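Local coordinates for erythrocyte membrane protein 1 (Plasmodium falciparum, PDB 2YK0) that probably binds receptors on the host cell surface, the crystallised piece being the N-terminal NTS-DBL1-alpha and CIDR-gamma double domain of this adhesin, at residues A[48-53]-A[233-238]; A[203-208]-A[218-223]; A[649-654]-A[696-701]. The protein carries 8 engineered substitutions. One frame throughout, in Å; residues are numbered along the deposited sequence.

Interaction 1: residues A[48-53]-A[233-238]; sequences EQQLKG and KSLTPE
Gln50 reaches across to Leu235 and Thr236, and its side chain carries most of the contact. Its CB points toward the other segment and rests 3.8 Å from Leu235 CD2. The first torsion, chi1 -58°, sets CG opposite the carbonyl carbon, and beyond CG the chain runs on extended, which carries the amide to the bend between helices 219-234 and 237-242. There the amide carbon, Gln50 CD, comes to 3.8 Å from Thr236 CG2. At the tip, OE1 accepts a hydrogen bond from the hydroxyl, Thr236 OG1 to Gln50 OE1 2.7 Å; the donor lies in the carbonyl plane, with a C=O...O angle of 148°. Thr236 N adds a weak second bond to the same Gln50 OE1, at 3.4 Å. The other branch of the amide, Gln50 NE2, lies against Leu235, 3.6 Å from Leu235 CD2; its tight approach to the backbone there is doubtful at this resolution. The glutamine and threonine side chains meet nearly at a right angle.

Thr236 is the N-cap of the helix that starts at Pro237, and its OG1, while donating to Gln50, also takes a weak hydrogen bond from Ala239 N. The capping residue is thereby tied to the N-terminal segment as well. Beside this polar grip is a small apolar touch, Leu51 CD2 to Leu235 CD2 at 4.1 Å; Tyr243 packs on both leucines. The short helix 48-51 thus lies against the break between helices 219-234 and 237-242, while Asn263 of helix 252-272 bonds Leu51 O and Gly53 N where the chain leaves that short helix.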
loop_
_atom_site.group_PDB
_atom_site.type_symbol
_atom_site.label_atom_id
_atom_site.label_comp_id
_atom_site.label_asym_id
_atom_site.label_seq_id
_atom_site.Cartn_x
_atom_site.Cartn_y
_atom_site.Cartn_z
ATOM N N GLU A 48 -12.564 19.684 37.329
ATOM C CA GLU A 48 -11.195 19.603 36.808
ATOM C C GLU A 48 -10.172 18.987 37.762
ATOM O O GLU A 48 -9.485 18.054 37.373
ATOM C CB GLU A 48 -10.726 20.974 36.298
ATOM C CG GLU A 48 -9.277 21.014 35.852
ATOM C CD GLU A 48 -8.900 22.180 34.965
ATOM O OE1 GLU A 48 -9.778 22.694 34.232
ATOM O OE2 GLU A 48 -7.708 22.564 34.986
ATOM N N GLN A 49 -10.094 19.459 39.005
ATOM C CA GLN A 49 -9.111 18.912 39.943
ATOM C C GLN A 49 -9.225 17.433 40.278
ATOM O O GLN A 49 -8.216 16.807 40.601
ATOM C CB GLN A 49 -8.861 19.817 41.160
ATOM C CG GLN A 49 -7.682 20.785 40.948
ATOM C CD GLN A 49 -7.740 21.541 39.629
ATOM O OE1 GLN A 49 -8.637 22.364 39.391
ATOM N NE2 GLN A 49 -6.811 21.231 38.724
ATOM N N GLN A 50 -10.420 16.859 40.110
ATOM C CA GLN A 50 -10.658 15.439 40.326
ATOM C C GLN A 50 -10.080 14.594 39.153
ATOM O O GLN A 50 -9.736 13.421 39.349
ATOM C CB GLN A 50 -12.156 15.178 40.484
ATOM C CG GLN A 50 -12.832 15.935 41.623
ATOM C CD GLN A 50 -14.018 15.173 42.165
ATOM O OE1 GLN A 50 -15.093 15.733 42.380
ATOM N NE2 GLN A 50 -13.833 13.886 42.440
ATOM N N LEU A 51 -9.954 15.196 37.946
ATOM C CA LEU A 51 -9.431 14.519 36.748
ATOM C C LEU A 51 -7.964 14.820 36.434
ATOM O O LEU A 51 -7.320 14.021 35.757
ATOM C CB LEU A 51 -10.300 14.779 35.497
ATOM C CG LEU A 51 -11.831 14.668 35.586
ATOM C CD1 LEU A 51 -12.451 15.275 34.360
ATOM C CD2 LEU A 51 -12.310 13.222 35.751
ATOM N N LYS A 52 -7.442 15.976 36.879
ATOM C CA LYS A 52 -6.031 16.340 36.670
ATOM C C LYS A 52 -5.132 15.385 37.473
ATOM O O LYS A 52 -5.292 15.260 38.695
ATOM C CB LYS A 52 -5.765 17.822 37.052
ATOM C CG LYS A 52 -4.316 18.300 36.935
ATOM C CD LYS A 52 -3.828 18.561 35.497
ATOM C CE LYS A 52 -3.009 17.410 34.920
ATOM N NZ LYS A 52 -2.453 17.700 33.565
ATOM N N GLY A 53 -4.237 14.704 36.753
ATOM C CA GLY A 53 -3.250 13.777 37.299
ATOM C C GLY A 53 -1.961 14.463 37.745
ATOM O O GLY A 53 -1.452 15.380 37.076
ATOM N N LYS A 233 -15.934 6.036 40.507
ATOM C CA LYS A 233 -16.393 5.832 41.887
ATOM C C LYS A 233 -15.689 6.805 42.863
ATOM O O LYS A 233 -16.361 7.454 43.658
ATOM C CB LYS A 233 -16.302 4.352 42.300
ATOM C CG LYS A 233 -17.073 3.424 41.363
ATOM C CD LYS A 233 -16.937 1.953 41.762
ATOM C CE LYS A 233 -17.180 0.998 40.595
ATOM N NZ LYS A 233 -15.927 0.330 40.114
ATOM N N SER A 234 -14.361 6.988 42.707
ATOM C CA SER A 234 -13.498 7.919 43.454
ATOM C C SER A 234 -13.993 9.376 43.418
ATOM O O SER A 234 -13.694 10.123 44.351
ATOM C CB SER A 234 -12.091 7.914 42.874
ATOM O OG SER A 234 -11.538 6.612 42.773
ATOM N N LEU A 235 -14.711 9.794 42.339
ATOM C CA LEU A 235 -15.232 11.163 42.168
ATOM C C LEU A 235 -16.183 11.571 43.292
ATOM O O LEU A 235 -16.642 10.693 44.028
ATOM C CB LEU A 235 -15.981 11.301 40.831
ATOM C CG LEU A 235 -15.226 11.093 39.523
ATOM C CD1 LEU A 235 -16.197 11.073 38.392
ATOM C CD2 LEU A 235 -14.218 12.205 39.260
ATOM N N THR A 236 -16.520 12.876 43.415
ATOM C CA THR A 236 -17.482 13.322 44.439
ATOM C C THR A 236 -18.926 13.008 43.983
ATOM O O THR A 236 -19.127 12.768 42.782
ATOM C CB THR A 236 -17.323 14.845 44.726
ATOM O OG1 THR A 236 -17.562 15.657 43.561
ATOM C CG2 THR A 236 -16.016 15.187 45.392
ATOM N N PRO A 237 -19.958 13.083 44.865
ATOM C CA PRO A 237 -21.347 12.876 44.402
ATOM C C PRO A 237 -21.757 13.751 43.219
ATOM O O PRO A 237 -22.360 13.236 42.283
ATOM C CB PRO A 237 -22.184 13.225 45.633
ATOM C CG PRO A 237 -21.314 12.968 46.756
ATOM C CD PRO A 237 -19.925 13.322 46.317
ATOM N N GLU A 238 -21.393 15.054 43.258
ATOM C CA GLU A 238 -21.657 16.111 42.256
ATOM C C GLU A 238 -21.049 15.791 40.912
ATOM O O GLU A 238 -21.737 15.845 39.894
ATOM C CB GLU A 238 -21.096 17.461 42.745
ATOM C CG GLU A 238 -21.661 17.908 44.095
ATOM C CD GLU A 238 -21.062 17.318 45.361
ATOM O OE1 GLU A 238 -20.126 16.493 45.263
ATOM O OE2 GLU A 238 -21.545 17.677 46.457
#

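Interaction 2: residues A[203-208]-A[218-223]; sequences GDIVRG and DKVQKG
Gln221 OE1 is pressed against the C-terminal end of helix 189-207, 3.6 Å from Gly208 CA, and there it accepts a hydrogen bond from Arg256 NH1 of helix 252-272. The same guanidinium nitrogen also bonds Val206 O, so one arginine ties the glutamine to a carbonyl at the helix end. The glutamine chain is bent at chi2 (50°), which turns the amide toward that end. Ile205 O already takes a hydrogen bond from Gly208 N; the modelled approach of Gln221 OE1 to this carbonyl pairs two acceptors, is doubtful at this resolution and is not a bond.

Next to the amide is the apolar part. Ile205 CG2, opposite its backbone N, meets Val220 CG1 at 3.7 Å, and the two side chains cross at about a right angle. Gln221 NE2 lies near the same methyl, 4.2 Å from Ile205 CG2. Elsewhere on the first helix, Arg207 NH2 makes a salt bridge to Asp204 OD1 at 3.1 Å, with the carboxylate oxygen nearly in the guanidinium plane. Arg317 holds the second oxygen of Asp204, and Trp260 makes a cation-pi contact with Arg207, which ties this side of helix 189-207 to helices 252-272 and 314-341.

Gly208, with its positive phi of 93°, is the first residue to leave the helix; residues 209-218 run without helix or strand to helix 219-234. The axes of 203-207 and 219-223 approach to 10.1 Å, with 48° between their directions: two successive helices packed at an angle, within the largely helical Duffy-binding-like domain.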
loop_
_atom_site.group_PDB
_atom_site.type_symbol
_atom_site.label_atom_id
_atom_site.label_comp_id
_atom_site.label_asym_id
_atom_site.label_seq_id
_atom_site.Cartn_x
_atom_site.Cartn_y
_atom_site.Cartn_z
ATOM N N GLY A 203 -4.304 9.768 22.377
ATOM C CA GLY A 203 -5.542 10.385 22.837
ATOM C C GLY A 203 -6.759 9.558 22.486
ATOM O O GLY A 203 -7.466 9.105 23.386
ATOM N N ASP A 204 -6.960 9.276 21.189
ATOM C CA ASP A 204 -8.060 8.426 20.744
ATOM C C ASP A 204 -8.044 7.059 21.437
ATOM O O ASP A 204 -9.105 6.457 21.633
ATOM C CB ASP A 204 -7.997 8.236 19.236
ATOM C CG ASP A 204 -8.697 9.308 18.449
ATOM O OD1 ASP A 204 -8.902 10.414 19.000
ATOM O OD2 ASP A 204 -9.039 9.048 17.284
ATOM N N ILE A 205 -6.848 6.587 21.832
ATOM C CA ILE A 205 -6.718 5.334 22.562
ATOM C C ILE A 205 -7.313 5.538 23.941
ATOM O O ILE A 205 -8.281 4.859 24.239
ATOM C CB ILE A 205 -5.271 4.781 22.570
ATOM C CG1 ILE A 205 -4.974 4.020 21.269
ATOM C CG2 ILE A 205 -5.011 3.906 23.786
ATOM C CD1 ILE A 205 -3.582 4.195 20.779
ATOM N N VAL A 206 -6.805 6.528 24.726
ATOM C CA VAL A 206 -7.264 6.926 26.080
ATOM C C VAL A 206 -8.805 7.052 26.067
ATOM O O VAL A 206 -9.485 6.407 26.858
ATOM C CB VAL A 206 -6.618 8.287 26.554
ATOM C CG1 VAL A 206 -7.195 8.758 27.879
ATOM C CG2 VAL A 206 -5.105 8.230 26.627
ATOM N N ARG A 207 -9.329 7.861 25.135
ATOM C CA ARG A 207 -10.739 8.220 24.972
ATOM C C ARG A 207 -11.699 7.086 24.656
ATOM O O ARG A 207 -12.889 7.220 24.962
ATOM C CB ARG A 207 -10.889 9.368 23.949
ATOM C CG ARG A 207 -10.093 10.599 24.362
ATOM C CD ARG A 207 -10.486 11.871 23.686
ATOM N NE ARG A 207 -9.794 11.975 22.412
ATOM C CZ ARG A 207 -9.412 13.110 21.837
ATOM N NH1 ARG A 207 -9.635 14.278 22.437
ATOM N NH2 ARG A 207 -8.795 13.087 20.662
ATOM N N GLY A 208 -11.192 6.004 24.048
ATOM C CA GLY A 208 -11.989 4.870 23.595
ATOM C C GLY A 208 -12.394 5.048 22.142
ATOM O O GLY A 208 -13.010 4.151 21.555
ATOM N N ASP A 218 -8.216 -7.288 23.284
ATOM C CA ASP A 218 -8.474 -5.862 23.562
ATOM C C ASP A 218 -8.024 -5.431 24.962
ATOM O O ASP A 218 -8.810 -4.884 25.731
ATOM C CB ASP A 218 -9.949 -5.505 23.314
ATOM C CG ASP A 218 -10.227 -4.145 22.669
ATOM O OD1 ASP A 218 -9.261 -3.356 22.479
ATOM O OD2 ASP A 218 -11.408 -3.883 22.320
ATOM N N LYS A 219 -6.750 -5.665 25.277
ATOM C CA LYS A 219 -6.153 -5.417 26.591
ATOM C C LYS A 219 -5.986 -3.968 27.010
ATOM O O LYS A 219 -6.176 -3.675 28.196
ATOM C CB LYS A 219 -4.868 -6.241 26.821
ATOM C CG LYS A 219 -4.585 -7.319 25.769
ATOM C CD LYS A 219 -3.703 -6.761 24.654
ATOM C CE LYS A 219 -4.135 -7.143 23.267
ATOM N NZ LYS A 219 -5.269 -6.349 22.754
ATOM N N VAL A 220 -5.617 -3.061 26.075
ATOM C CA VAL A 220 -5.493 -1.635 26.418
ATOM C C VAL A 220 -6.905 -1.153 26.745
ATOM O O VAL A 220 -7.175 -0.691 27.845
ATOM C CB VAL A 220 -4.864 -0.784 25.282
ATOM C CG1 VAL A 220 -4.955 0.711 25.587
ATOM C CG2 VAL A 220 -3.422 -1.188 25.036
ATOM N N GLN A 221 -7.821 -1.324 25.790
ATOM C CA GLN A 221 -9.177 -0.872 25.951
ATOM C C GLN A 221 -9.900 -1.520 27.110
ATOM O O GLN A 221 -10.500 -0.777 27.875
ATOM C CB GLN A 221 -9.915 -0.902 24.628
ATOM C CG GLN A 221 -10.471 0.455 24.199
ATOM C CD GLN A 221 -9.493 1.601 24.243
ATOM O OE1 GLN A 221 -9.680 2.536 25.015
ATOM N NE2 GLN A 221 -8.421 1.556 23.449
ATOM N N LYS A 222 -9.738 -2.853 27.337
ATOM C CA LYS A 222 -10.374 -3.513 28.480
ATOM C C LYS A 222 -9.887 -2.951 29.808
ATOM O O LYS A 222 -10.712 -2.644 30.665
ATOM C CB LYS A 222 -10.228 -5.037 28.442
ATOM C CG LYS A 222 -11.324 -5.722 27.641
ATOM C CD LYS A 222 -11.625 -7.134 28.139
ATOM C CE LYS A 222 -10.885 -8.231 27.403
ATOM N NZ LYS A 222 -11.357 -8.410 25.996
ATOM N N GLY A 223 -8.571 -2.783 29.945
ATOM C CA GLY A 223 -7.944 -2.223 31.141
ATOM C C GLY A 223 -8.297 -0.765 31.366
ATOM O O GLY A 223 -8.707 -0.393 32.463
#

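Interaction 3: residues A[649-654]-A[696-701]; sequences FKVKSY and KDIVTI
Val651 turns CG1 opposite its backbone N (chi1 174°), while in Ile698 a chi1 of -37° puts CG1 opposite the carbonyl carbon and an extended chi2 of 156° carries CD1 on toward the valine. The methyls touch at 3.7 Å, Val651 CG1 to Ile698 CD1. The two side chains slide past each other in opposite directions, and Val651 CG1 also lies 3.7 Å from Ile698 CB. Farther on, Ile698 CD1 reaches the backbone of the first helix, 3.7 Å from Lys652 CA, and crosses the lysine stem, 4.0 Å from Lys652 CG. Val699 CG2 comes in beside Val651 CG1 at 4.0 Å.

Here the short helix 647-657 packs on the first turn of helix 698-716, in the mainly helical, DBL-like part at the C-terminal end of the CIDR-gamma region. Trp582 of helix 575-601 and Trp629 of helix 611-636 press on Val699, and Phe655 touches Ile698. Contact between the segments is mainly apolar. Asp697, at the N-cap position but making no side-chain capping bond, is buried alongside: Asp697 OD2 is 4.4 Å from Val651 CG2, and its other oxygen has a long, weak ion pair with Lys633. Lys650, one residue before the valine, turns to Glu580 in a salt bridge.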
loop_
_atom_site.group_PDB
_atom_site.type_symbol
_atom_site.label_atom_id
_atom_site.label_comp_id
_atom_site.label_asym_id
_atom_site.label_seq_id
_atom_site.Cartn_x
_atom_site.Cartn_y
_atom_site.Cartn_z
ATOM N N PHE A 649 11.248 -24.966 -26.814
ATOM C CA PHE A 649 12.503 -24.623 -26.138
ATOM C C PHE A 649 12.477 -23.172 -25.611
ATOM O O PHE A 649 13.039 -22.916 -24.533
ATOM C CB PHE A 649 13.710 -24.875 -27.070
ATOM C CG PHE A 649 15.093 -24.537 -26.540
ATOM C CD1 PHE A 649 15.637 -25.231 -25.465
ATOM C CD2 PHE A 649 15.873 -23.558 -27.153
ATOM C CE1 PHE A 649 16.905 -24.915 -24.984
ATOM C CE2 PHE A 649 17.149 -23.252 -26.675
ATOM C CZ PHE A 649 17.650 -23.924 -25.591
ATOM N N LYS A 650 11.803 -22.234 -26.345
ATOM C CA LYS A 650 11.692 -20.833 -25.908
ATOM C C LYS A 650 10.879 -20.754 -24.638
ATOM O O LYS A 650 11.177 -19.954 -23.753
ATOM C CB LYS A 650 11.088 -19.926 -27.011
ATOM C CG LYS A 650 10.887 -18.442 -26.628
ATOM C CD LYS A 650 12.169 -17.739 -26.162
ATOM C CE LYS A 650 11.879 -16.575 -25.250
ATOM N NZ LYS A 650 12.934 -16.427 -24.208
ATOM N N VAL A 651 9.846 -21.599 -24.565
ATOM C CA VAL A 651 8.918 -21.711 -23.437
ATOM C C VAL A 651 9.683 -22.273 -22.221
ATOM O O VAL A 651 9.538 -21.721 -21.131
ATOM C CB VAL A 651 7.640 -22.503 -23.839
ATOM C CG1 VAL A 651 6.726 -22.757 -22.651
ATOM C CG2 VAL A 651 6.873 -21.759 -24.917
ATOM N N LYS A 652 10.559 -23.291 -22.428
ATOM C CA LYS A 652 11.380 -23.866 -21.359
ATOM C C LYS A 652 12.334 -22.804 -20.832
ATOM O O LYS A 652 12.264 -22.474 -19.647
ATOM C CB LYS A 652 12.130 -25.122 -21.845
ATOM C CG LYS A 652 12.036 -26.301 -20.865
ATOM C CD LYS A 652 12.793 -27.530 -21.374
ATOM C CE LYS A 652 13.443 -28.337 -20.271
ATOM N NZ LYS A 652 14.771 -28.888 -20.665
ATOM N N SER A 653 13.153 -22.207 -21.741
ATOM C CA SER A 653 14.078 -21.097 -21.459
ATOM C C SER A 653 13.422 -20.018 -20.565
ATOM O O SER A 653 13.938 -19.744 -19.482
ATOM C CB SER A 653 14.597 -20.481 -22.758
ATOM O OG SER A 653 15.544 -21.308 -23.416
ATOM N N TYR A 654 12.246 -19.484 -20.971
ATOM C CA TYR A 654 11.495 -18.515 -20.163
ATOM C C TYR A 654 11.129 -19.097 -18.774
ATOM O O TYR A 654 11.380 -18.443 -17.768
ATOM C CB TYR A 654 10.232 -18.033 -20.895
ATOM C CG TYR A 654 9.555 -16.869 -20.201
ATOM C CD1 TYR A 654 9.938 -15.554 -20.465
ATOM C CD2 TYR A 654 8.546 -17.079 -19.259
ATOM C CE1 TYR A 654 9.360 -14.477 -19.785
ATOM C CE2 TYR A 654 7.952 -16.009 -18.579
ATOM C CZ TYR A 654 8.359 -14.707 -18.850
ATOM O OH TYR A 654 7.770 -13.634 -18.211
ATOM N N LYS A 696 5.074 -31.156 -27.992
ATOM C CA LYS A 696 4.130 -30.242 -27.351
ATOM C C LYS A 696 4.872 -29.306 -26.396
ATOM O O LYS A 696 5.730 -29.756 -25.627
ATOM C CB LYS A 696 3.066 -31.029 -26.565
ATOM C CG LYS A 696 1.897 -31.534 -27.404
ATOM C CD LYS A 696 1.389 -32.900 -26.939
ATOM C CE LYS A 696 0.281 -32.819 -25.912
ATOM N NZ LYS A 696 -0.151 -34.166 -25.453
ATOM N N ASP A 697 4.540 -28.006 -26.455
ATOM C CA ASP A 697 5.115 -26.967 -25.600
ATOM C C ASP A 697 4.472 -27.021 -24.220
ATOM O O ASP A 697 3.396 -27.615 -24.064
ATOM C CB ASP A 697 4.853 -25.569 -26.167
ATOM C CG ASP A 697 4.983 -25.398 -27.659
ATOM O OD1 ASP A 697 4.133 -25.950 -28.395
ATOM O OD2 ASP A 697 5.801 -24.565 -28.080
ATOM N N ILE A 698 5.102 -26.335 -23.233
ATOM C CA ILE A 698 4.591 -26.272 -21.863
ATOM C C ILE A 698 3.209 -25.627 -21.793
ATOM O O ILE A 698 2.335 -26.134 -21.085
ATOM C CB ILE A 698 5.604 -25.748 -20.806
ATOM C CG1 ILE A 698 7.043 -26.249 -21.124
ATOM C CG2 ILE A 698 5.157 -26.175 -19.383
ATOM C CD1 ILE A 698 8.166 -25.432 -20.574
ATOM N N VAL A 699 2.996 -24.565 -22.599
ATOM C CA VAL A 699 1.712 -23.855 -22.674
ATOM C C VAL A 699 0.602 -24.836 -23.097
ATOM O O VAL A 699 -0.315 -25.061 -22.306
ATOM C CB VAL A 699 1.769 -22.569 -23.545
ATOM C CG1 VAL A 699 0.469 -21.777 -23.455
ATOM C CG2 VAL A 699 2.956 -21.692 -23.171
ATOM N N THR A 700 0.748 -25.487 -24.280
ATOM C CA THR A 700 -0.212 -26.490 -24.744
ATOM C C THR A 700 -0.448 -27.616 -23.728
ATOM O O THR A 700 -1.593 -27.888 -23.412
ATOM C CB THR A 700 -0.054 -26.918 -26.226
ATOM O OG1 THR A 700 -0.308 -28.313 -26.332
ATOM C CG2 THR A 700 1.300 -26.677 -26.786
ATOM N N ILE A 701 0.605 -28.212 -23.159
ATOM C CA ILE A 701 0.393 -29.261 -22.152
ATOM C C ILE A 701 -0.359 -28.733 -20.926
ATOM O O ILE A 701 -1.331 -29.368 -20.515
ATOM C CB ILE A 701 1.615 -30.164 -21.822
ATOM C CG1 ILE A 701 2.826 -29.338 -21.375
ATOM C CG2 ILE A 701 1.919 -31.157 -22.959
ATOM C CD1 ILE A 701 4.176 -29.904 -21.662
#

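In the fold
Interactions 1 and 2 belong to the same half of the chain, their centres 20 Å apart, and both draw on helix 219-234: interaction 2 uses its start, interaction 1 its end. The segments of interaction 2 fall between those of interaction 1 in sequence, and helix 252-272 lies beside both. Interaction 1 brings the N-terminal segment onto the Duffy-binding domain; interaction 2 packs two of that domain's successive helices. Interaction 3 comes later along the chain, on the opposite side of the centre, about 58 Å from interaction 2 and 77 Å from interaction 1, centre to centre. It belongs to the CIDR-gamma end; the three contacts join parts within the two ends of an elongated piece, not the ends to each other.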